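Putative calcium binding protein (Streptomyces coelicolor, PDB 3AKB) binds calcium ions through EF-hand loops and probably takes part in calcium-mediated regulation in this bacterium. Local coordinates at residues G113-T125 and R135-V149. The protein carries 2 engineered substitutions. Residues are numbered along the deposited sequence; the frame is centred on the assembly and turned at random.
Sequences GAVTVADTARALT and RQAAAALDTDGDGKV. With CA (calcium ion), chain I; CA (calcium ion), chain B; CA (calcium ion), chain C; CA (calcium ion), chain J.
The backbones of V115-V117 and G147-V149 pair in a single bridge, V149 N donating to V115 O (2.8 Å, N-H...O 162°) and V117 N to G147 O. Beyond it the axes of helix segments 117-125 and 135-141 approach to 8.2 Å, with N-to-C directions 130° apart. Such pairing of the two calcium loops is the hallmark of an EF-hand pair. A water bound to both V115 N and V149 O extends the link. Each loop holds its ion close to the bridge: A114 O and K148 O are both calcium ligands, the first with D108, D110 and D112, the second with D142, D144, D146 and E153. Where the helices meet, the methyl of A138 lies against the V117-A121 turn, with its CB 3.4 Å from V117 O and 3.8 Å from A121 CB. V117 straddles the junction: CG1, anti to the backbone N (168°), rests on A138, while CG2 reaches V149 CG2 and D142 CB, crossing the aspartate at about a right angle. T120 splits its branches, CG2 packing on L141 CD1 (3.8 Å) and A138 CB, and OG1 lying beside V149 CB. That hydroxyl donates to T116 O (2.9 Å), which also accepts from T120 N, so a buried polar group is satisfied within its own helix turn. A valine here, having no hydroxyl, would probably leave T116 O with the backbone N-H as its remaining donor of the two. Further along, L124 CD1 rests against A137 CB. Small alanines thus let the helices approach closely, and because D142 binds calcium through OD1 while its CB packs on V117 CG2, the ion site and the apolar interface share a residue.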
ATOM      1  N   GLY A 113     -18.310   8.673   2.808  1.00 13.81           N
ATOM      2  CA  GLY A 113     -17.923   7.436   2.123  1.00 14.25           C
ATOM      3  C   GLY A 113     -17.114   7.607   0.852  1.00 13.85           C
ATOM      4  O   GLY A 113     -16.859   6.635   0.131  1.00 14.97           O
ATOM      5  N   ALA A 114     -16.724   8.848   0.566  1.00 12.32           N
ATOM      6  CA  ALA A 114     -15.947   9.155  -0.615  1.00 11.12           C
ATOM      7  C   ALA A 114     -14.655   9.875  -0.259  1.00 10.36           C
ATOM      8  O   ALA A 114     -14.563  10.527   0.766  1.00 10.17           O
ATOM      9  CB  ALA A 114     -16.766   9.963  -1.580  1.00 10.88           C
ATOM     10  N   VAL A 115     -13.653   9.733  -1.118  1.00 10.01           N
ATOM     11  CA  VAL A 115     -12.341  10.318  -0.874  1.00  9.43           C
ATOM     12  C   VAL A 115     -11.963  11.147  -2.111  1.00  9.00           C
ATOM     13  O   VAL A 115     -12.101  10.675  -3.242  1.00  9.93           O
ATOM     14  CB  VAL A 115     -11.281   9.217  -0.641  1.00  8.91           C
ATOM     15  CG1 VAL A 115      -9.888   9.804  -0.536  1.00 10.89           C
ATOM     16  CG2 VAL A 115     -11.630   8.439   0.600  1.00 10.58           C
ATOM     17  N   THR A 116     -11.500  12.366  -1.884  1.00  9.45           N
ATOM     18  CA  THR A 116     -11.073  13.214  -3.008  1.00  9.49           C
ATOM     19  C   THR A 116      -9.724  12.787  -3.596  1.00 10.07           C
ATOM     20  O   THR A 116      -8.900  12.154  -2.935  1.00 10.27           O
ATOM     21  CB  THR A 116     -10.973  14.692  -2.594  1.00  9.13           C
ATOM     22  OG1 THR A 116      -9.922  14.835  -1.638  1.00 11.42           O
ATOM     23  CG2 THR A 116     -12.283  15.190  -1.963  1.00 10.26           C
ATOM     24  N   VAL A 117      -9.482  13.196  -4.840  1.00 10.30           N
ATOM     25  CA  VAL A 117      -8.145  13.080  -5.427  1.00 10.55           C
ATOM     26  C   VAL A 117      -7.060  13.765  -4.541  1.00 10.90           C
ATOM     27  O   VAL A 117      -5.968  13.205  -4.319  1.00 10.50           O
ATOM     28  CB  VAL A 117      -8.154  13.667  -6.871  1.00 11.33           C
ATOM     29  CG1 VAL A 117      -6.724  13.829  -7.405  1.00 10.45           C
ATOM     30  CG2 VAL A 117      -8.933  12.755  -7.794  1.00 11.86           C
ATOM     31  N   ALA A 118      -7.344  14.954  -4.033  1.00 10.72           N
ATOM     32  CA  ALA A 118      -6.368  15.684  -3.206  1.00  9.94           C
ATOM     33  C   ALA A 118      -5.997  14.880  -1.946  1.00  9.73           C
ATOM     34  O   ALA A 118      -4.849  14.831  -1.527  1.00  9.77           O
ATOM     35  CB  ALA A 118      -6.906  17.068  -2.833  1.00 11.28           C
ATOM     36  N   ASP A 119      -6.997  14.238  -1.339  1.00  8.90           N
ATOM     37  CA  ASP A 119      -6.732  13.457  -0.127  1.00  8.96           C
ATOM     38  C   ASP A 119      -6.068  12.113  -0.437  1.00  8.55           C
ATOM     39  O   ASP A 119      -5.307  11.588   0.373  1.00  7.58           O
ATOM     40  CB  ASP A 119      -8.017  13.318   0.695  1.00  8.91           C
ATOM     41  CG  ASP A 119      -8.410  14.641   1.366  1.00  9.37           C
ATOM     42  OD1 ASP A 119      -7.489  15.476   1.602  1.00 11.11           O
ATOM     43  OD2 ASP A 119      -9.613  14.888   1.658  1.00 10.12           O
ATOM     44  N   THR A 120      -6.348  11.569  -1.624  1.00  8.55           N
ATOM     45  CA  THR A 120      -5.608  10.425  -2.118  1.00  8.83           C
ATOM     46  C   THR A 120      -4.117  10.758  -2.250  1.00  8.94           C
ATOM     47  O   THR A 120      -3.267   9.946  -1.857  1.00  9.90           O
ATOM     48  CB  THR A 120      -6.189   9.948  -3.442  1.00  9.51           C
ATOM     49  OG1 THR A 120      -7.546   9.563  -3.199  1.00  9.79           O
ATOM     50  CG2 THR A 120      -5.406   8.731  -3.985  1.00  9.41           C
ATOM     51  N   ALA A 121      -3.798  11.932  -2.789  1.00  8.77           N
ATOM     52  CA  ALA A 121      -2.408  12.368  -2.869  1.00  8.19           C
ATOM     53  C   ALA A 121      -1.737  12.439  -1.490  1.00  8.84           C
ATOM     54  O   ALA A 121      -0.577  12.011  -1.324  1.00  9.44           O
ATOM     55  CB  ALA A 121      -2.306  13.707  -3.622  1.00  7.81           C
ATOM     56  N   ARG A 122      -2.471  12.949  -0.493  1.00  9.70           N
ATOM     57  CA  ARG A 122      -1.967  13.019   0.892  1.00  9.95           C
ATOM     58  C   ARG A 122      -1.646  11.640   1.426  1.00 10.13           C
ATOM     59  O   ARG A 122      -0.631  11.443   2.091  1.00 11.59           O
ATOM     60  CB  ARG A 122      -3.003  13.670   1.797  1.00  9.89           C
ATOM     61  CG  ARG A 122      -3.127  15.150   1.564  1.00 11.01           C
ATOM     62  CD  ARG A 122      -4.325  15.723   2.355  1.00  9.78           C
ATOM     63  NE  ARG A 122      -4.201  15.578   3.807  1.00 11.23           N
ATOM     64  CZ  ARG A 122      -5.199  15.787   4.661  1.00 12.06           C
ATOM     65  NH1 ARG A 122      -6.399  16.114   4.204  1.00 13.55           N
ATOM     66  NH2 ARG A 122      -5.006  15.661   5.964  1.00 12.59           N
ATOM     67  N   ALA A 123      -2.534  10.688   1.145  1.00  8.82           N
ATOM     68  CA  ALA A 123      -2.268   9.309   1.559  1.00  8.90           C
ATOM     69  C   ALA A 123      -0.973   8.785   0.957  1.00  8.82           C
ATOM     70  O   ALA A 123      -0.134   8.217   1.661  1.00  9.40           O
ATOM     71  CB  ALA A 123      -3.444   8.369   1.200  1.00  8.74           C
ATOM     72  N   LEU A 124      -0.809   8.987  -0.350  1.00  8.36           N
ATOM     73  CA  LEU A 124       0.398   8.544  -1.034  1.00  8.37           C
ATOM     74  C   LEU A 124       1.661   9.181  -0.451  1.00  8.40           C
ATOM     75  O   LEU A 124       2.678   8.487  -0.325  1.00  8.70           O
ATOM     76  CB  LEU A 124       0.275   8.826  -2.526  1.00  8.20           C
ATOM     77  CG  LEU A 124      -0.831   7.981  -3.177  1.00  8.91           C
ATOM     78  CD1 LEU A 124      -0.886   8.319  -4.665  1.00 11.86           C
ATOM     79  CD2 LEU A 124      -0.661   6.480  -2.950  1.00 13.10           C
ATOM     80  N   THR A 125       1.605  10.466  -0.089  1.00  9.38           N
ATOM     81  CA  THR A 125       2.782  11.094   0.530  1.00 10.00           C
ATOM     82  C   THR A 125       3.073  10.497   1.906  1.00  9.71           C
ATOM     83  O   THR A 125       4.235  10.333   2.292  1.00 10.73           O
ATOM     84  CB  THR A 125       2.726  12.618   0.606  1.00 11.19           C
ATOM     85  OG1 THR A 125       1.679  13.036   1.492  1.00 14.76           O
ATOM     86  CG2 THR A 125       2.543  13.206  -0.775  1.00 10.19           C
ATOM     87  N   ARG A 135       0.578  13.710  -6.546  1.00 11.77           N
ATOM     88  CA  ARG A 135      -0.520  14.384  -7.247  1.00 13.38           C
ATOM     89  C   ARG A 135      -0.816  13.704  -8.581  1.00 12.93           C
ATOM     90  O   ARG A 135      -1.974  13.485  -8.944  1.00 12.98           O
ATOM     91  CB  ARG A 135      -0.185  15.856  -7.476  1.00 12.94           C
ATOM     92  CG  ARG A 135      -0.172  16.705  -6.216  1.00 15.46           C
ATOM     93  CD  ARG A 135      -0.058  18.207  -6.525  1.00 15.67           C
ATOM     94  NE  ARG A 135       1.215  18.590  -7.131  1.00 19.91           N
ATOM     95  CZ  ARG A 135       2.243  19.124  -6.469  1.00 19.76           C
ATOM     96  NH1 ARG A 135       2.156  19.368  -5.166  1.00 17.94           N
ATOM     97  NH2 ARG A 135       3.360  19.442  -7.123  1.00 19.67           N
ATOM     98  N   GLN A 136       0.243  13.375  -9.315  1.00 12.89           N
ATOM     99  CA  GLN A 136       0.115  12.690 -10.599  1.00 14.40           C
ATOM    100  C   GLN A 136      -0.537  11.327 -10.434  1.00 13.65           C
ATOM    101  O   GLN A 136      -1.465  10.983 -11.177  1.00 13.55           O
ATOM    102  CB  GLN A 136       1.483  12.531 -11.274  1.00 14.45           C
ATOM    103  CG  GLN A 136       2.203  13.831 -11.606  1.00 17.98           C
ATOM    104  CD  GLN A 136       3.537  13.605 -12.326  1.00 18.91           C
ATOM    105  OE1 GLN A 136       3.648  12.740 -13.203  1.00 25.34           O
ATOM    106  NE2 GLN A 136       4.551  14.377 -11.949  1.00 23.80           N
ATOM    107  N   ALA A 137      -0.083  10.547  -9.455  1.00 12.19           N
ATOM    108  CA  ALA A 137      -0.639   9.202  -9.266  1.00 12.04           C
ATOM    109  C   ALA A 137      -2.089   9.272  -8.779  1.00 11.62           C
ATOM    110  O   ALA A 137      -2.924   8.489  -9.225  1.00 12.10           O
ATOM    111  CB  ALA A 137       0.220   8.372  -8.294  1.00 11.43           C
ATOM    112  N   ALA A 138      -2.365  10.180  -7.850  1.00 11.49           N
ATOM    113  CA  ALA A 138      -3.745  10.339  -7.362  1.00 11.96           C
ATOM    114  C   ALA A 138      -4.717  10.630  -8.505  1.00 12.28           C
ATOM    115  O   ALA A 138      -5.774  10.012  -8.582  1.00 12.18           O
ATOM    116  CB  ALA A 138      -3.841  11.432  -6.287  1.00 11.58           C
ATOM    117  N   ALA A 139      -4.344  11.557  -9.387  1.00 12.87           N
ATOM    118  CA  ALA A 139      -5.146  11.911 -10.541  1.00 13.19           C
ATOM    119  C   ALA A 139      -5.430  10.699 -11.433  1.00 13.90           C
ATOM    120  O   ALA A 139      -6.561  10.548 -11.891  1.00 13.40           O
ATOM    121  CB  ALA A 139      -4.451  13.010 -11.343  1.00 14.49           C
ATOM    122  N   ALA A 140      -4.408   9.863 -11.658  1.00 13.35           N
ATOM    123  CA  ALA A 140      -4.511   8.688 -12.524  1.00 13.83           C
ATOM    124  C   ALA A 140      -5.418   7.629 -11.938  1.00 14.35           C
ATOM    125  O   ALA A 140      -6.002   6.824 -12.667  1.00 14.76           O
ATOM    126  CB  ALA A 140      -3.116   8.107 -12.817  1.00 15.48           C
ATOM    127  N   LEU A 141      -5.540   7.621 -10.610  1.00 13.28           N
ATOM    128  CA  LEU A 141      -6.447   6.686  -9.945  1.00 13.99           C
ATOM    129  C   LEU A 141      -7.931   6.989 -10.171  1.00 13.51           C
ATOM    130  O   LEU A 141      -8.777   6.102  -9.997  1.00 14.72           O
ATOM    131  CB  LEU A 141      -6.138   6.649  -8.444  1.00 13.35           C
ATOM    132  CG  LEU A 141      -4.843   5.906  -8.092  1.00 14.16           C
ATOM    133  CD1 LEU A 141      -4.525   6.100  -6.635  1.00 13.78           C
ATOM    134  CD2 LEU A 141      -4.980   4.438  -8.433  1.00 14.85           C
ATOM    135  N   ASP A 142      -8.247   8.238 -10.511  1.00 13.30           N
ATOM    136  CA  ASP A 142      -9.632   8.653 -10.764  1.00 13.16           C
ATOM    137  C   ASP A 142     -10.000   8.310 -12.201  1.00 13.47           C
ATOM    138  O   ASP A 142     -10.038   9.177 -13.066  1.00 14.23           O
ATOM    139  CB  ASP A 142      -9.785  10.153 -10.515  1.00 12.60           C
ATOM    140  CG  ASP A 142     -11.216  10.633 -10.669  1.00 13.47           C
ATOM    141  OD1 ASP A 142     -12.127   9.804 -10.594  1.00 13.46           O
ATOM    142  OD2 ASP A 142     -11.416  11.845 -10.901  1.00 13.99           O
ATOM    143  N   THR A 143     -10.251   7.033 -12.442  1.00 14.37           N
ATOM    144  CA  THR A 143     -10.410   6.547 -13.820  1.00 14.92           C
ATOM    145  C   THR A 143     -11.726   6.946 -14.469  1.00 15.00           C
ATOM    146  O   THR A 143     -11.848   6.882 -15.695  1.00 14.95           O
ATOM    147  CB  THR A 143     -10.241   5.032 -13.915  1.00 15.62           C
ATOM    148  OG1 THR A 143     -11.126   4.408 -12.984  1.00 17.43           O
ATOM    149  CG2 THR A 143      -8.789   4.659 -13.621  1.00 17.51           C
ATOM    150  N   ASP A 144     -12.693   7.395 -13.673  1.00 14.80           N
ATOM    151  CA  ASP A 144     -13.973   7.845 -14.233  1.00 14.88           C
ATOM    152  C   ASP A 144     -14.140   9.358 -14.169  1.00 15.59           C
ATOM    153  O   ASP A 144     -15.138   9.907 -14.632  1.00 16.88           O
ATOM    154  CB  ASP A 144     -15.180   7.084 -13.630  1.00 13.67           C
ATOM    155  CG  ASP A 144     -15.351   7.302 -12.124  1.00 15.06           C
ATOM    156  OD1 ASP A 144     -14.546   8.028 -11.499  1.00 13.95           O
ATOM    157  OD2 ASP A 144     -16.315   6.748 -11.555  1.00 15.03           O
ATOM    158  N   GLY A 145     -13.154  10.031 -13.591  1.00 16.12           N
ATOM    159  CA  GLY A 145     -13.081  11.491 -13.666  1.00 16.65           C
ATOM    160  C   GLY A 145     -14.071  12.301 -12.830  1.00 16.75           C
ATOM    161  O   GLY A 145     -14.300  13.477 -13.114  1.00 17.43           O
ATOM    162  N   ASP A 146     -14.675  11.681 -11.811  1.00 15.21           N
ATOM    163  CA  ASP A 146     -15.661  12.356 -10.949  1.00 14.56           C
ATOM    164  C   ASP A 146     -15.030  13.027  -9.725  1.00 13.57           C
ATOM    165  O   ASP A 146     -15.738  13.572  -8.863  1.00 15.18           O
ATOM    166  CB  ASP A 146     -16.786  11.400 -10.511  1.00 14.43           C
ATOM    167  CG  ASP A 146     -16.274  10.115  -9.864  1.00 13.90           C
ATOM    168  OD1 ASP A 146     -15.114  10.087  -9.389  1.00 12.31           O
ATOM    169  OD2 ASP A 146     -17.031   9.108  -9.832  1.00 15.95           O
ATOM    170  N   GLY A 147     -13.705  12.977  -9.640  1.00 13.16           N
ATOM    171  CA  GLY A 147     -12.969  13.715  -8.596  1.00 13.81           C
ATOM    172  C   GLY A 147     -12.831  12.925  -7.308  1.00 13.56           C
ATOM    173  O   GLY A 147     -12.233  13.397  -6.338  1.00 14.38           O
ATOM    174  N   LYS A 148     -13.388  11.721  -7.310  1.00 13.59           N
ATOM    175  CA  LYS A 148     -13.367  10.867  -6.138  1.00 13.67           C
ATOM    176  C   LYS A 148     -12.610   9.595  -6.470  1.00 12.61           C
ATOM    177  O   LYS A 148     -12.684   9.110  -7.591  1.00 13.11           O
ATOM    178  CB  LYS A 148     -14.790  10.527  -5.706  1.00 14.98           C
ATOM    179  CG  LYS A 148     -15.558  11.736  -5.154  1.00 18.71           C
ATOM    180  CD  LYS A 148     -16.683  12.197  -6.047  1.00 25.15           C
ATOM    181  CE  LYS A 148     -17.526  13.261  -5.331  1.00 27.39           C
ATOM    182  NZ  LYS A 148     -18.442  13.992  -6.256  1.00 31.76           N
ATOM    183  N   VAL A 149     -11.891   9.053  -5.494  1.00 11.52           N
ATOM    184  CA  VAL A 149     -11.125   7.845  -5.721  1.00 12.01           C
ATOM    185  C   VAL A 149     -11.695   6.770  -4.809  1.00 11.64           C
ATOM    186  O   VAL A 149     -11.713   6.934  -3.593  1.00 13.05           O
ATOM    187  CB  VAL A 149      -9.622   8.099  -5.407  1.00 12.05           C
ATOM    188  CG1 VAL A 149      -8.825   6.804  -5.460  1.00 13.25           C
ATOM    189  CG2 VAL A 149      -9.051   9.132  -6.366  1.00 13.58           C
TER
HETATM  190 CA    CA I 175     -13.432   8.134  -9.465  1.00 12.22          CA
HETATM  191 CA    CA B   1     -16.855   7.260  -9.765  1.00  8.87          CA
HETATM  192 CA    CA C   2     -15.561  12.223   1.894  1.00  9.41          CA
HETATM  193 CA    CA J 176       1.018  15.604   1.356  1.00 38.07          CA
HETATM  194  O   HOH W   1     -14.255   7.559  -3.000  1.00 18.14           O
HETATM  195  O   HOH W   2     -16.789   7.195  -7.193  1.00 18.93           O
HETATM  196  O   HOH W   3     -15.224   7.072  -8.587  1.00 14.79           O
HETATM  197  O   HOH W   4     -15.862  13.720   0.117  1.00 12.92           O
HETATM  198  O   HOH W   5     -13.706  13.539   2.324  1.00 10.59           O
HETATM  199  O   HOH W   6       1.204  16.394   4.038  1.00 18.40           O